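Putative gamma-glutamylcyclotransferase PH0828 (Pyrococcus horikoshii, PDB 1V30) is a putative gamma-glutamylcyclotransferase, probably an acyltransferase, whose reaction has not been established. Local coordinates at residues I10-T15 with E60-D65; E34-G39 with K54-V59. All coordinates share one frame; numbering follows the deposited sequence.

Contact 1 (I10-T15 with E60-D65); sequences IAVYGT and EVYEVD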
loop_
_atom_site.group_PDB
_atom_site.type_symbol
_atom_site.label_atom_id
_atom_site.label_comp_id
_atom_site.label_asym_id
_atom_site.label_seq_id
_atom_site.Cartn_x
_atom_site.Cartn_y
_atom_site.Cartn_z
ATOM N N ILE A 10 4.461 6.725 6.451
ATOM C CA ILE A 10 4.250 5.971 5.218
ATOM C C ILE A 10 2.773 5.658 4.998
ATOM O O ILE A 10 1.996 5.578 5.958
ATOM C CB ILE A 10 5.046 4.635 5.209
ATOM C CG1 ILE A 10 4.540 3.705 6.315
ATOM C CG2 ILE A 10 6.539 4.913 5.393
ATOM C CD1 ILE A 10 5.216 2.347 6.328
ATOM N N ALA A 11 2.394 5.491 3.735
ATOM C CA ALA A 11 1.021 5.175 3.354
ATOM C C ALA A 11 1.092 3.894 2.536
ATOM O O ALA A 11 1.656 3.877 1.433
ATOM C CB ALA A 11 0.434 6.303 2.523
ATOM N N VAL A 12 0.531 2.817 3.080
ATOM C CA VAL A 12 0.566 1.525 2.411
ATOM C C VAL A 12 -0.810 1.066 1.942
ATOM O O VAL A 12 -1.805 1.172 2.667
ATOM C CB VAL A 12 1.227 0.457 3.322
ATOM C CG1 VAL A 12 2.668 0.872 3.618
ATOM C CG2 VAL A 12 0.445 0.295 4.627
ATOM N N TYR A 13 -0.855 0.568 0.712
ATOM C CA TYR A 13 -2.095 0.129 0.085
ATOM C C TYR A 13 -2.172 -1.365 -0.171
ATOM O O TYR A 13 -3.240 -1.876 -0.503
ATOM C CB TYR A 13 -2.255 0.835 -1.261
ATOM C CG TYR A 13 -1.075 0.601 -2.192
ATOM C CD1 TYR A 13 0.007 1.485 -2.221
ATOM C CD2 TYR A 13 -1.031 -0.515 -3.035
ATOM C CE1 TYR A 13 1.102 1.262 -3.075
ATOM C CE2 TYR A 13 0.058 -0.746 -3.886
ATOM C CZ TYR A 13 1.114 0.148 -3.903
ATOM O OH TYR A 13 2.152 -0.061 -4.786
ATOM N N GLY A 14 -1.057 -2.066 -0.024
ATOM C CA GLY A 14 -1.075 -3.481 -0.332
ATOM C C GLY A 14 -0.414 -4.444 0.620
ATOM O O GLY A 14 -0.918 -4.706 1.711
ATOM N N THR A 15 0.725 -4.970 0.191
ATOM C CA THR A 15 1.481 -5.971 0.929
ATOM C C THR A 15 1.802 -5.669 2.391
ATOM O O THR A 15 1.891 -6.590 3.212
ATOM C CB THR A 15 2.771 -6.283 0.149
ATOM O OG1 THR A 15 2.442 -6.429 -1.240
ATOM C CG2 THR A 15 3.398 -7.565 0.636
ATOM N N GLU A 60 -3.331 2.701 4.545
ATOM C CA GLU A 60 -3.232 2.688 5.995
ATOM C C GLU A 60 -1.992 3.544 6.213
ATOM O O GLU A 60 -0.956 3.306 5.584
ATOM C CB GLU A 60 -2.987 1.275 6.517
ATOM C CG GLU A 60 -4.235 0.418 6.569
ATOM C CD GLU A 60 -3.937 -1.040 6.854
ATOM O OE1 GLU A 60 -2.891 -1.343 7.461
ATOM O OE2 GLU A 60 -4.770 -1.883 6.472
ATOM N N VAL A 61 -2.092 4.546 7.077
ATOM C CA VAL A 61 -0.962 5.430 7.330
ATOM C C VAL A 61 -0.297 5.108 8.663
ATOM O O VAL A 61 -0.968 4.994 9.695
ATOM C CB VAL A 61 -1.407 6.907 7.317
ATOM C CG1 VAL A 61 -0.193 7.820 7.448
ATOM C CG2 VAL A 61 -2.156 7.208 6.030
ATOM N N TYR A 62 1.025 4.961 8.628
ATOM C CA TYR A 62 1.806 4.634 9.814
ATOM C C TYR A 62 2.984 5.566 10.022
ATOM O O TYR A 62 3.464 6.211 9.085
ATOM C CB TYR A 62 2.391 3.222 9.720
ATOM C CG TYR A 62 1.394 2.097 9.677
ATOM C CD1 TYR A 62 0.739 1.765 8.493
ATOM C CD2 TYR A 62 1.098 1.368 10.826
ATOM C CE1 TYR A 62 -0.189 0.732 8.453
ATOM C CE2 TYR A 62 0.172 0.336 10.799
ATOM C CZ TYR A 62 -0.466 0.023 9.612
ATOM O OH TYR A 62 -1.394 -0.989 9.579
ATOM N N GLU A 63 3.445 5.620 11.266
ATOM C CA GLU A 63 4.628 6.385 11.625
ATOM C C GLU A 63 5.611 5.280 11.990
ATOM O O GLU A 63 5.317 4.449 12.851
ATOM C CB GLU A 63 4.392 7.267 12.856
ATOM C CG GLU A 63 3.435 8.429 12.662
ATOM C CD GLU A 63 3.496 9.417 13.816
ATOM O OE1 GLU A 63 2.619 10.302 13.899
ATOM O OE2 GLU A 63 4.427 9.311 14.641
ATOM N N VAL A 64 6.761 5.249 11.323
ATOM C CA VAL A 64 7.771 4.230 11.591
ATOM C C VAL A 64 9.109 4.906 11.865
ATOM O O VAL A 64 9.355 6.009 11.379
ATOM C CB VAL A 64 7.943 3.276 10.382
ATOM C CG1 VAL A 64 6.609 2.656 10.015
ATOM C CG2 VAL A 64 8.524 4.030 9.192
ATOM N N ASP A 65 9.971 4.262 12.648
ATOM C CA ASP A 65 11.273 4.857 12.919
ATOM C C ASP A 65 12.191 4.649 11.719
ATOM O O ASP A 65 11.870 3.888 10.803
ATOM C CB ASP A 65 11.910 4.285 14.196
ATOM C CG ASP A 65 12.018 2.777 14.184
ATOM O OD1 ASP A 65 12.434 2.208 13.154
ATOM O OD2 ASP A 65 11.706 2.157 15.223
#

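Contact 2 (E34-G39 with K54-V59); sequences EDWIEG and KGKLKV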
loop_
_atom_site.group_PDB
_atom_site.type_symbol
_atom_site.label_atom_id
_atom_site.label_comp_id
_atom_site.label_asym_id
_atom_site.label_seq_id
_atom_site.Cartn_x
_atom_site.Cartn_y
_atom_site.Cartn_z
ATOM N N GLU A 34 -6.643 5.135 8.443
ATOM C CA GLU A 34 -6.711 4.911 7.009
ATOM C C GLU A 34 -7.059 6.220 6.323
ATOM O O GLU A 34 -7.552 7.159 6.958
ATOM C CB GLU A 34 -7.773 3.857 6.680
ATOM C CG GLU A 34 -7.531 2.508 7.346
ATOM C CD GLU A 34 -8.558 1.457 6.950
ATOM O OE1 GLU A 34 -9.733 1.820 6.751
ATOM O OE2 GLU A 34 -8.190 0.268 6.847
ATOM N N ASP A 35 -6.790 6.292 5.027
ATOM C CA ASP A 35 -7.094 7.483 4.258
ATOM C C ASP A 35 -7.221 7.070 2.799
ATOM O O ASP A 35 -7.023 5.900 2.458
ATOM C CB ASP A 35 -5.973 8.512 4.436
ATOM C CG ASP A 35 -6.366 9.902 3.967
ATOM O OD1 ASP A 35 -7.564 10.146 3.704
ATOM O OD2 ASP A 35 -5.463 10.762 3.876
ATOM N N TRP A 36 -7.575 8.025 1.948
ATOM C CA TRP A 36 -7.706 7.770 0.523
ATOM C C TRP A 36 -6.801 8.730 -0.236
ATOM O O TRP A 36 -6.802 9.936 0.022
ATOM C CB TRP A 36 -9.152 7.959 0.055
ATOM C CG TRP A 36 -10.110 6.927 0.564
ATOM C CD1 TRP A 36 -10.806 6.962 1.734
ATOM C CD2 TRP A 36 -10.477 5.701 -0.087
ATOM N NE1 TRP A 36 -11.590 5.838 1.853
ATOM C CE2 TRP A 36 -11.406 5.047 0.749
ATOM C CE3 TRP A 36 -10.111 5.095 -1.298
ATOM C CZ2 TRP A 36 -11.977 3.811 0.415
ATOM C CZ3 TRP A 36 -10.677 3.867 -1.631
ATOM C CH2 TRP A 36 -11.602 3.239 -0.775
ATOM N N ILE A 37 -6.018 8.188 -1.160
ATOM C CA ILE A 37 -5.114 8.999 -1.962
ATOM C C ILE A 37 -5.727 9.182 -3.346
ATOM O O ILE A 37 -6.013 8.210 -4.046
ATOM C CB ILE A 37 -3.732 8.318 -2.114
ATOM C CG1 ILE A 37 -3.211 7.867 -0.743
ATOM C CG2 ILE A 37 -2.744 9.285 -2.762
ATOM C CD1 ILE A 37 -3.050 8.987 0.268
ATOM N N GLU A 38 -5.942 10.433 -3.735
ATOM C CA GLU A 38 -6.516 10.732 -5.037
ATOM C C GLU A 38 -5.443 10.638 -6.116
ATOM O O GLU A 38 -4.271 10.906 -5.856
ATOM C CB GLU A 38 -7.121 12.142 -5.033
ATOM C CG GLU A 38 -8.400 12.267 -4.220
ATOM C CD GLU A 38 -9.583 11.586 -4.886
ATOM O OE1 GLU A 38 -10.629 11.420 -4.223
ATOM O OE2 GLU A 38 -9.472 11.224 -6.077
ATOM N N GLY A 39 -5.842 10.243 -7.320
ATOM C CA GLY A 39 -4.898 10.153 -8.420
ATOM C C GLY A 39 -4.155 8.839 -8.572
ATOM O O GLY A 39 -3.115 8.787 -9.228
ATOM N N LYS A 54 -6.752 7.934 -12.939
ATOM C CA LYS A 54 -8.045 8.373 -12.434
ATOM C C LYS A 54 -8.582 7.421 -11.368
ATOM O O LYS A 54 -8.746 6.229 -11.627
ATOM C CB LYS A 54 -9.045 8.462 -13.590
ATOM C CG LYS A 54 -8.945 9.733 -14.421
ATOM C CD LYS A 54 -9.756 10.857 -13.793
ATOM C CE LYS A 54 -11.242 10.512 -13.767
ATOM N NZ LYS A 54 -12.058 11.558 -13.087
ATOM N N GLY A 55 -8.855 7.951 -10.178
ATOM C CA GLY A 55 -9.384 7.128 -9.103
ATOM C C GLY A 55 -8.787 7.417 -7.738
ATOM O O GLY A 55 -7.916 8.277 -7.601
ATOM N N LYS A 56 -9.268 6.712 -6.716
ATOM C CA LYS A 56 -8.741 6.896 -5.368
ATOM C C LYS A 56 -8.263 5.573 -4.789
ATOM O O LYS A 56 -8.839 4.514 -5.041
ATOM C CB LYS A 56 -9.775 7.555 -4.446
ATOM C CG LYS A 56 -11.024 6.750 -4.161
ATOM C CD LYS A 56 -11.908 7.493 -3.167
ATOM C CE LYS A 56 -13.093 6.643 -2.730
ATOM N NZ LYS A 56 -13.931 6.211 -3.880
ATOM N N LEU A 57 -7.208 5.659 -3.993
ATOM C CA LEU A 57 -6.576 4.494 -3.401
ATOM C C LEU A 57 -6.658 4.469 -1.878
ATOM O O LEU A 57 -6.308 5.446 -1.215
ATOM C CB LEU A 57 -5.111 4.482 -3.841
ATOM C CG LEU A 57 -4.174 3.422 -3.272
ATOM C CD1 LEU A 57 -4.375 2.103 -4.012
ATOM C CD2 LEU A 57 -2.736 3.911 -3.412
ATOM N N LYS A 58 -7.113 3.351 -1.320
ATOM C CA LYS A 58 -7.202 3.232 0.127
ATOM C C LYS A 58 -5.844 2.847 0.703
ATOM O O LYS A 58 -5.195 1.907 0.229
ATOM C CB LYS A 58 -8.236 2.174 0.526
ATOM C CG LYS A 58 -8.523 2.134 2.020
ATOM C CD LYS A 58 -9.379 0.932 2.369
ATOM C CE LYS A 58 -9.913 0.999 3.788
ATOM N NZ LYS A 58 -11.090 1.905 3.904
ATOM N N VAL A 59 -5.418 3.582 1.722
ATOM C CA VAL A 59 -4.151 3.313 2.378
ATOM C C VAL A 59 -4.304 3.317 3.888
ATOM O O VAL A 59 -5.282 3.838 4.435
ATOM C CB VAL A 59 -3.078 4.387 2.041
ATOM C CG1 VAL A 59 -2.738 4.349 0.567
ATOM C CG2 VAL A 59 -3.572 5.777 2.460
#

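Contact 1 (I10-T15 with E60-D65)
Val-12 and Glu-60 exchange two backbone hydrogen bonds, and so do Ile-10 and Tyr-62, with Ala-11 facing Val-61 as the non-hydrogen-bonded pair between them. The bonds are nearly straight; Val-12 N to Glu-60 O spans 3.0 Å at 171°. On the face carrying Ile-10, Val-12, Glu-60 and Tyr-62, the CG2 methyl of Val-12 lies between its own N and carbonyl carbon (chi1 -61° for CG1) and meets Tyr-62 CE1 at 3.9 Å. Ile-10 lays CG1 against Tyr-62 CB at 4.1 Å, and its extended end carries CD1 to Val-64 CG1, 4.0 Å away. At the far end of the ring Tyr-62 OH donates a 2.6 Å bond to Glu-60 OE1, which lies at the ring edge and in its plane. A phenylalanine in place of Tyr-62 would probably keep the methyl contacts but leave Glu-60 OE1 without this donor and its carboxylate less firmly oriented. That carboxylate also takes Lys-18 N on OE1 and a salt bridge from Arg-17 on OE2. Strand 8-12 then runs into Tyr-13, Gly-14 and Thr-15, substrate-binding by similarity; a sulfonate, probably from the crystallisation liquor, is bonded by Tyr-13 N and weakly by the nitrogens of Gly-14 and Thr-15, consistent with a pocket suited to an anionic group.

Contact 2 (E34-G39 with K54-V59)
Trp-36 lies between Lys-56 and Lys-58 on an antiparallel pair of strands, 30-37 with 56-64, in the three-stranded sheet of this gamma-glutamylcyclotransferase-like fold. The backbone bonds pair Asp-35 with Val-59 and Ile-37 with Leu-57, two each; Ile-37 N to Leu-57 O measures 2.8 Å.

The ring contacts are made by Trp-36. Its flat indole suits a place between two long aliphatic chains: Lys-56 CE sits over one face of the six-membered ring and Lys-58 CB over the opposite face, each 3.8 Å from the centroid in a CH-pi contact. Lys-56 NZ continues over the same face as its CE in a cation-pi contact, 4.8 Å from the centroid and 18° off the normal.

The charged contact is a salt bridge in which Glu-34 OE1 meets Lys-58 NZ at 3.2 Å. With CG anti to the backbone N (chi1 -172°), Lys-58 stays extended until it bends at chi4 to bring its ammonium to the carboxylate.

Apolar contacts lie on the face of Ile-37, Leu-57 and Val-59, where beta-branched residues suit an extended strand: Ile-37 CG1 touches Val-59 CG1 at 3.8 Å. Asp-35 turns its carboxylate away to receive Lys-89 N on OD2.

Where both segments turn a corner, Gly-39 and Gly-55 adopt backbone angles that call for glycine, and Gly-39 N reaches Gly-55 O at 2.9 Å, nearly along the C=O axis though bent at the hydrogen (137°).

How the contacts relate
Strand 56-64 is the central member of the three-stranded antiparallel sheet, and the two contacts are its two neighbours' pairings: contact 1 joins its later part to strand 8-12, contact 2 its earlier part to strand 30-37. Their centres lie about 13 Å apart. Along the chain the segments come in the order 10-15, 34-39, 54-59, 60-65, which nests contact 2 inside the loop closed by contact 1. The two meet at the end of strand 8-12, where Tyr-13 CB packs 3.7 Å from Leu-57 CD1. Contact 2 thus borders the putative substrate-binding turn that follows strand 8-12, while its far end leads, through the corners at 38-39 and 54-55, toward the sheet of strands 40-44 and 48-51.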